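Local structure of choline/ethanolamine kinase family protein (Mesorhizobium loti, 3DXQ) at residues 101-106 with 185-190; 112-117 with 206-211; 222-227 with 238-243. The protein probably transfers a phosphate group to ethanolamine or a related amino alcohol. All coordinates share one frame; numbering follows the deposited sequence.

Interaction 1 of 3, residues 101-106 with 185-190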
# COMPACT_ATOMS: atom_id res chain seq x y z
N LYS A 101 13.23 8.45 -7.18
CA LYS A 101 13.97 8.97 -8.34
C LYS A 101 15.43 9.22 -7.90
O LYS A 101 16.37 8.97 -8.64
CB LYS A 101 13.39 10.30 -8.84
CG LYS A 101 11.88 10.37 -9.10
CD LYS A 101 11.48 10.06 -10.54
CE LYS A 101 10.11 10.67 -10.91
NZ LYS A 101 9.03 10.40 -9.93
N THR A 102 15.60 9.72 -6.68
CA THR A 102 16.91 10.11 -6.12
C THR A 102 17.88 8.98 -5.77
O THR A 102 19.09 9.13 -5.96
CB THR A 102 16.69 10.95 -4.82
OG1 THR A 102 16.52 12.33 -5.18
CG2 THR A 102 17.87 10.82 -3.80
N ARG A 103 17.38 7.87 -5.24
CA ARG A 103 18.27 6.81 -4.75
C ARG A 103 18.36 5.72 -5.81
O ARG A 103 17.42 4.95 -5.99
CB ARG A 103 17.76 6.27 -3.40
CG ARG A 103 17.60 7.39 -2.35
CD ARG A 103 16.85 6.96 -1.09
NE ARG A 103 17.53 5.88 -0.37
CZ ARG A 103 18.60 6.04 0.39
NH1 ARG A 103 19.13 7.25 0.57
NH2 ARG A 103 19.16 5.00 0.99
N PRO A 104 19.49 5.67 -6.53
CA PRO A 104 19.55 4.73 -7.64
C PRO A 104 19.39 3.29 -7.19
O PRO A 104 19.99 2.90 -6.19
CB PRO A 104 20.94 4.96 -8.23
CG PRO A 104 21.71 5.62 -7.17
CD PRO A 104 20.75 6.42 -6.38
N GLY A 105 18.58 2.53 -7.92
CA GLY A 105 18.32 1.12 -7.59
C GLY A 105 17.17 0.89 -6.62
O GLY A 105 16.79 -0.26 -6.36
N SER A 106 16.60 1.98 -6.09
CA SER A 106 15.51 1.88 -5.13
C SER A 106 14.26 1.17 -5.72
O SER A 106 13.66 0.33 -5.06
CB SER A 106 15.18 3.25 -4.48
OG SER A 106 15.01 4.32 -5.40
N PHE A 185 8.15 2.00 3.01
CA PHE A 185 9.40 1.35 2.65
C PHE A 185 10.56 2.00 3.37
O PHE A 185 10.73 3.21 3.32
CB PHE A 185 9.66 1.46 1.15
CG PHE A 185 8.80 0.55 0.32
CD1 PHE A 185 7.53 0.94 -0.08
CD2 PHE A 185 9.27 -0.70 -0.07
CE1 PHE A 185 6.74 0.11 -0.83
CE2 PHE A 185 8.49 -1.54 -0.83
CZ PHE A 185 7.21 -1.13 -1.21
N LEU A 186 11.37 1.16 4.02
CA LEU A 186 12.56 1.61 4.70
C LEU A 186 13.73 1.08 3.91
O LEU A 186 13.89 -0.14 3.78
CB LEU A 186 12.59 1.09 6.14
CG LEU A 186 11.30 1.30 6.93
CD1 LEU A 186 11.50 0.78 8.34
CD2 LEU A 186 10.80 2.78 6.91
N ASP A 187 14.55 1.98 3.39
CA ASP A 187 15.64 1.60 2.53
C ASP A 187 16.98 1.66 3.23
O ASP A 187 17.38 2.73 3.69
CB ASP A 187 15.68 2.55 1.33
CG ASP A 187 16.71 2.16 0.29
OD1 ASP A 187 17.07 0.95 0.20
OD2 ASP A 187 17.17 3.05 -0.45
N THR A 188 17.68 0.54 3.35
CA THR A 188 19.04 0.63 3.83
C THR A 188 19.73 1.00 2.54
O THR A 188 19.10 1.56 1.64
CB THR A 188 19.57 -0.67 4.44
OG1 THR A 188 19.78 -1.65 3.41
CG2 THR A 188 18.60 -1.19 5.47
N GLY A 189 21.02 0.73 2.41
CA GLY A 189 21.61 0.98 1.10
C GLY A 189 21.21 -0.11 0.10
O GLY A 189 20.99 0.16 -1.07
N GLU A 190 21.09 -1.33 0.61
CA GLU A 190 21.05 -2.53 -0.21
C GLU A 190 19.74 -3.31 -0.21
O GLU A 190 19.54 -4.17 -1.06
CB GLU A 190 22.19 -3.43 0.28
CG GLU A 190 23.59 -2.83 -0.00
CD GLU A 190 24.68 -3.28 0.97
OE1 GLU A 190 24.48 -4.25 1.74
OE2 GLU A 190 25.75 -2.65 0.98
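Arg103 and Asp187 meet in a side-on salt bridge that ties the type II beta turn between helices 97-102 and 106-118 to the middle strand of a small three-stranded antiparallel sheet. Both parts belong to the helix-rich lobe of what is, by family, a protein-kinase-like fold.

The ion pair carries the contact. NE and NH2 of Arg103 converge on a single oxygen, OD2 of Asp187. NE reaches OD2 at 2.9 Å with a fairly straight bond (157°), on the anti side and not far from the carboxylate plane. NH2 lies 3.1 Å from the same OD2, but its bond is more bent and comes from above the carboxylate. The two flat groups stand almost perpendicular (83°), and both N-H groups go to the one oxygen. A bend at chi3 of Arg103 (62°) turns the guanidinium edge to the strand. Thr188 O also lies near that edge, 3.5 Å from Arg103 NH2.

Beyond the pair, OD1 of Asp187 forms a salt bridge with Arg109 of helix 106-118. Two positive partners would probably keep this buried aspartate ionised. Arg109 also bonds Pro104 O, and Met95 and Met192 pack against Asp187.

One backbone and one side-chain bond close the turn: Arg103 O accepts from Ser106 N at 3.1 Å and, in its carbonyl plane, from Ser106 OG at 2.6 Å.

Interaction 2 of 3, residues 112-117 with 206-211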
# COMPACT_ATOMS: atom_id res chain seq x y z
N GLU A 112 12.65 -6.41 -5.39
CA GLU A 112 13.28 -7.52 -4.66
C GLU A 112 12.53 -7.80 -3.37
O GLU A 112 12.32 -8.97 -3.03
CB GLU A 112 14.78 -7.24 -4.43
CG GLU A 112 15.60 -7.46 -5.76
CD GLU A 112 16.84 -6.54 -6.00
OE1 GLU A 112 17.37 -5.88 -5.07
OE2 GLU A 112 17.28 -6.48 -7.18
N ALA A 113 12.05 -6.75 -2.69
CA ALA A 113 11.29 -6.95 -1.45
C ALA A 113 9.97 -7.66 -1.75
O ALA A 113 9.62 -8.64 -1.08
CB ALA A 113 11.03 -5.63 -0.74
N PHE A 114 9.23 -7.17 -2.76
CA PHE A 114 8.00 -7.85 -3.14
C PHE A 114 8.30 -9.30 -3.52
O PHE A 114 7.56 -10.22 -3.15
CB PHE A 114 7.34 -7.16 -4.34
CG PHE A 114 6.67 -5.86 -4.02
CD1 PHE A 114 5.95 -5.69 -2.83
CD2 PHE A 114 6.67 -4.83 -4.93
CE1 PHE A 114 5.31 -4.48 -2.57
CE2 PHE A 114 6.02 -3.63 -4.67
CZ PHE A 114 5.34 -3.46 -3.50
N ARG A 115 9.38 -9.50 -4.25
CA ARG A 115 9.71 -10.83 -4.73
C ARG A 115 9.89 -11.79 -3.59
O ARG A 115 9.43 -12.93 -3.64
CB ARG A 115 10.99 -10.78 -5.55
CG ARG A 115 11.35 -12.07 -6.26
CD ARG A 115 12.47 -11.76 -7.21
NE ARG A 115 13.08 -12.93 -7.83
CZ ARG A 115 14.13 -12.86 -8.62
NH1 ARG A 115 14.69 -11.70 -8.92
NH2 ARG A 115 14.65 -13.97 -9.13
N LYS A 116 10.58 -11.32 -2.56
CA LYS A 116 10.81 -12.10 -1.36
C LYS A 116 9.49 -12.38 -0.67
O LYS A 116 9.26 -13.51 -0.22
CB LYS A 116 11.76 -11.36 -0.43
CG LYS A 116 12.38 -12.26 0.64
CD LYS A 116 13.57 -11.55 1.31
CE LYS A 116 14.10 -12.28 2.51
NZ LYS A 116 14.95 -11.34 3.26
N LEU A 117 8.65 -11.35 -0.61
CA LEU A 117 7.34 -11.45 0.04
C LEU A 117 6.46 -12.45 -0.63
O LEU A 117 6.01 -13.40 0.00
CB LEU A 117 6.63 -10.09 0.07
CG LEU A 117 5.18 -10.08 0.59
CD1 LEU A 117 5.14 -10.57 2.04
CD2 LEU A 117 4.51 -8.70 0.43
N LEU A 206 0.67 -8.65 -8.68
CA LEU A 206 0.91 -7.43 -9.45
C LEU A 206 0.09 -6.23 -9.00
O LEU A 206 0.29 -5.11 -9.50
CB LEU A 206 0.72 -7.69 -10.96
CG LEU A 206 1.65 -8.76 -11.51
CD1 LEU A 206 1.71 -8.73 -13.02
CD2 LEU A 206 3.06 -8.66 -10.88
N TRP A 207 -0.81 -6.43 -8.05
CA TRP A 207 -1.52 -5.29 -7.48
C TRP A 207 -0.52 -4.44 -6.69
O TRP A 207 -0.58 -3.21 -6.75
CB TRP A 207 -2.63 -5.72 -6.54
CG TRP A 207 -3.05 -4.61 -5.67
CD1 TRP A 207 -2.50 -4.26 -4.47
CD2 TRP A 207 -4.10 -3.67 -5.93
NE1 TRP A 207 -3.14 -3.16 -3.96
CE2 TRP A 207 -4.14 -2.79 -4.83
CE3 TRP A 207 -5.01 -3.51 -6.97
CZ2 TRP A 207 -5.04 -1.75 -4.74
CZ3 TRP A 207 -5.91 -2.47 -6.89
CH2 TRP A 207 -5.92 -1.59 -5.79
N ASP A 208 0.37 -5.11 -5.96
CA ASP A 208 1.40 -4.44 -5.18
C ASP A 208 2.29 -3.59 -6.06
O ASP A 208 2.59 -2.42 -5.71
CB ASP A 208 2.25 -5.47 -4.41
CG ASP A 208 1.61 -5.92 -3.09
OD1 ASP A 208 0.53 -5.39 -2.72
OD2 ASP A 208 2.20 -6.80 -2.41
N LEU A 209 2.74 -4.16 -7.17
CA LEU A 209 3.59 -3.43 -8.13
C LEU A 209 2.85 -2.23 -8.70
O LEU A 209 3.40 -1.13 -8.75
CB LEU A 209 4.11 -4.34 -9.26
CG LEU A 209 5.33 -5.19 -8.86
CD1 LEU A 209 5.02 -6.20 -7.73
CD2 LEU A 209 5.93 -5.94 -10.03
N GLY A 210 1.59 -2.43 -9.08
CA GLY A 210 0.82 -1.32 -9.66
C GLY A 210 0.58 -0.21 -8.65
O GLY A 210 0.64 0.99 -8.97
N ASP A 211 0.32 -0.61 -7.41
CA ASP A 211 0.01 0.34 -6.35
C ASP A 211 1.22 1.21 -6.02
O ASP A 211 1.12 2.43 -5.96
CB ASP A 211 -0.46 -0.39 -5.10
CG ASP A 211 -1.15 0.53 -4.09
OD1 ASP A 211 -0.57 1.51 -3.60
OD2 ASP A 211 -2.28 0.21 -3.72
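This is a buried packing contact, Phe114 against Asp208 and Leu209, between two nearly antiparallel helices of the kinase-like helical lobe. The axes of the two segments pass 10.8 Å apart at 160°, and the phenyl ring fills much of that separation. With its CG beside the backbone N (chi1 -74°), Phe114 reaches across to helix 206-215. CB of Asp208 sits over one face in a CH-pi contact, 3.9 Å from the centroid of the Phe114 ring and 19° off its normal. Asp208 O lies 3.7 Å from Phe114 CZ. Obliquely to the ring, Leu209 CD1 packs 3.5 Å from Phe114 CD2, while Leu117 crosses Asp208 at about a right angle, its CD2 nearest OD2.

That carboxylate is spent elsewhere: OD1 accepts from Cys178 N, OD2 from His177 N and His118 NE2. It thus holds the backbone at what is probably the start of the catalytic loop, much as the helix F aspartate does in protein kinases. Shortening Phe114 to an alanine would probably leave a gap over Asp208 CB and Leu209 CD1, giving the aspartate a less well-packed seat. Pro180 of a loop and Tyr230 of helix 220-231 also border Phe114, strand 192-194 packs on Ala113, and helix 237-263 backs helix 206-215 at Leu206 and Trp207.

Interaction 3 of 3, residues 222-227 with 238-243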
# COMPACT_ATOMS: atom_id res chain seq x y z
N GLN A 222 11.32 3.61 -14.21
CA GLN A 222 11.24 3.06 -12.88
C GLN A 222 10.41 1.78 -12.88
O GLN A 222 10.77 0.79 -12.20
CB GLN A 222 10.64 4.10 -11.93
CG GLN A 222 11.58 5.26 -11.62
CD GLN A 222 10.93 6.32 -10.77
OE1 GLN A 222 10.05 7.06 -11.24
NE2 GLN A 222 11.41 6.46 -9.55
N ASP A 223 9.32 1.80 -13.64
CA ASP A 223 8.48 0.62 -13.79
C ASP A 223 9.26 -0.55 -14.38
O ASP A 223 9.11 -1.67 -13.90
CB ASP A 223 7.25 0.91 -14.66
CG ASP A 223 6.19 1.69 -13.92
OD1 ASP A 223 6.33 1.92 -12.70
OD2 ASP A 223 5.20 2.06 -14.57
N GLU A 224 10.09 -0.31 -15.39
CA GLU A 224 10.91 -1.39 -15.95
C GLU A 224 11.87 -1.90 -14.90
O GLU A 224 12.04 -3.08 -14.72
CB GLU A 224 11.72 -0.92 -17.17
CG GLU A 224 10.87 -0.57 -18.38
CD GLU A 224 9.87 -1.68 -18.72
OE1 GLU A 224 10.30 -2.86 -18.90
OE2 GLU A 224 8.65 -1.35 -18.80
N GLU A 225 12.53 -0.98 -14.21
CA GLU A 225 13.48 -1.37 -13.20
C GLU A 225 12.79 -2.20 -12.10
O GLU A 225 13.35 -3.19 -11.64
CB GLU A 225 14.18 -0.13 -12.61
CG GLU A 225 15.38 -0.50 -11.77
CD GLU A 225 15.83 0.64 -10.90
OE1 GLU A 225 15.98 1.76 -11.40
OE2 GLU A 225 16.04 0.39 -9.70
N LEU A 226 11.57 -1.80 -11.72
CA LEU A 226 10.76 -2.50 -10.69
C LEU A 226 10.40 -3.91 -11.14
O LEU A 226 10.61 -4.88 -10.43
CB LEU A 226 9.47 -1.71 -10.42
CG LEU A 226 8.39 -2.31 -9.51
CD1 LEU A 226 8.86 -2.40 -8.01
CD2 LEU A 226 7.08 -1.53 -9.63
N MSE A 227 9.83 -4.01 -12.34
CA MSE A 227 9.38 -5.30 -12.85
C MSE A 227 10.53 -6.24 -13.14
O MSE A 227 10.47 -7.44 -12.83
CB MSE A 227 8.49 -5.09 -14.09
CG MSE A 227 7.17 -4.43 -13.74
SE MSE A 227 5.95 -4.14 -15.23
CE MSE A 227 7.23 -3.04 -16.41
N ALA A 238 1.59 -9.36 -20.93
CA ALA A 238 0.43 -9.66 -20.08
C ALA A 238 0.69 -9.18 -18.66
O ALA A 238 -0.21 -8.73 -17.95
CB ALA A 238 0.13 -11.17 -20.08
N GLU A 239 1.94 -9.30 -18.25
CA GLU A 239 2.36 -8.89 -16.92
C GLU A 239 2.28 -7.39 -16.82
O GLU A 239 1.60 -6.85 -15.95
CB GLU A 239 3.79 -9.37 -16.67
CG GLU A 239 3.84 -10.84 -16.50
CD GLU A 239 5.25 -11.44 -16.50
OE1 GLU A 239 6.20 -10.90 -17.11
OE2 GLU A 239 5.37 -12.52 -15.92
N ARG A 240 2.97 -6.73 -17.74
CA ARG A 240 2.97 -5.27 -17.84
C ARG A 240 1.55 -4.75 -17.88
O ARG A 240 1.23 -3.77 -17.23
CB ARG A 240 3.70 -4.87 -19.11
CG ARG A 240 4.03 -3.40 -19.26
CD ARG A 240 4.62 -3.18 -20.65
NE ARG A 240 5.61 -4.21 -20.98
CZ ARG A 240 6.89 -4.17 -20.60
NH1 ARG A 240 7.32 -3.15 -19.90
NH2 ARG A 240 7.73 -5.15 -20.90
N GLY A 241 0.70 -5.42 -18.66
CA GLY A 241 -0.70 -5.04 -18.76
C GLY A 241 -1.45 -5.07 -17.42
O GLY A 241 -2.31 -4.23 -17.15
N ARG A 242 -1.14 -6.06 -16.60
CA ARG A 242 -1.80 -6.17 -15.31
C ARG A 242 -1.36 -5.03 -14.39
O ARG A 242 -2.18 -4.41 -13.71
CB ARG A 242 -1.60 -7.56 -14.68
CG ARG A 242 -2.86 -8.40 -14.86
CD ARG A 242 -2.73 -9.90 -14.69
NE ARG A 242 -2.02 -10.35 -13.49
CZ ARG A 242 -0.96 -11.17 -13.51
NH1 ARG A 242 -0.47 -11.62 -14.66
NH2 ARG A 242 -0.38 -11.55 -12.39
N VAL A 243 -0.08 -4.71 -14.42
CA VAL A 243 0.42 -3.62 -13.60
C VAL A 243 -0.31 -2.33 -14.01
O VAL A 243 -0.90 -1.63 -13.19
CB VAL A 243 1.93 -3.45 -13.71
CG1 VAL A 243 2.38 -2.35 -12.79
CG2 VAL A 243 2.63 -4.73 -13.37
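Glu224 and Arg240 form a salt bridge where helix 220-231 and the start of the long helix 237-263 come together. Glu224 OE2 lies 2.5 Å from Arg240 NH1, a value whose shortness means little at this resolution, and OE1 of Glu224 is 3.2 Å from the same nitrogen. The carboxylate meets the guanidinium at its edge, the planes only 19° apart, and NH1 faces both oxygens. Glu224 gets there by folding at chi2 (-50°), since its CB does not point at the other helix. Arg240 NH2 has a further, long and weak ion pair with Glu234.

The two helices are consecutive in the chain, part of the helical lobe expected of an aminoglycoside/choline-kinase-like fold, and a short connection joins them; the axes of the two segments lie at 118°, 12.0 Å apart at their closest.

Beside the ion pair, Met227 supplies packing between the helices. This residue is selenomethionine in the crystal; its SE lies 3.9 Å from Val243 CG2, and its CE, turned by the bend at the end of the chain, rests obliquely 3.5 Å from NH1 of Arg240. Val243 in turn packs against Leu206. One helical turn before Met227, Asp223 adds a second ionic tie between the helices through OD2 to Lys247 NZ.

Interactions 2 and 3 lie close together, their centres about 10 Å apart. Leu206 CD1 meets Glu239 O at 3.5 Å, and Gly210 CA packs 3.6 Å from Val243 CG1, so helix 206-215 has interaction 2 on one side and the long helix of interaction 3 on another. Interaction 1 is about 15 Å from interaction 2, centre to centre, and joins it through two rings, with Phe185 CZ 3.8 Å from Phe114 CZ. It reaches interaction 3, about 19 Å away between centres, where Gly105 packs on Glu225. Strand 185-187 directly follows the loop that probably carries catalysis in this family, and interaction 2 meets the beginning of that probable loop at Asp208.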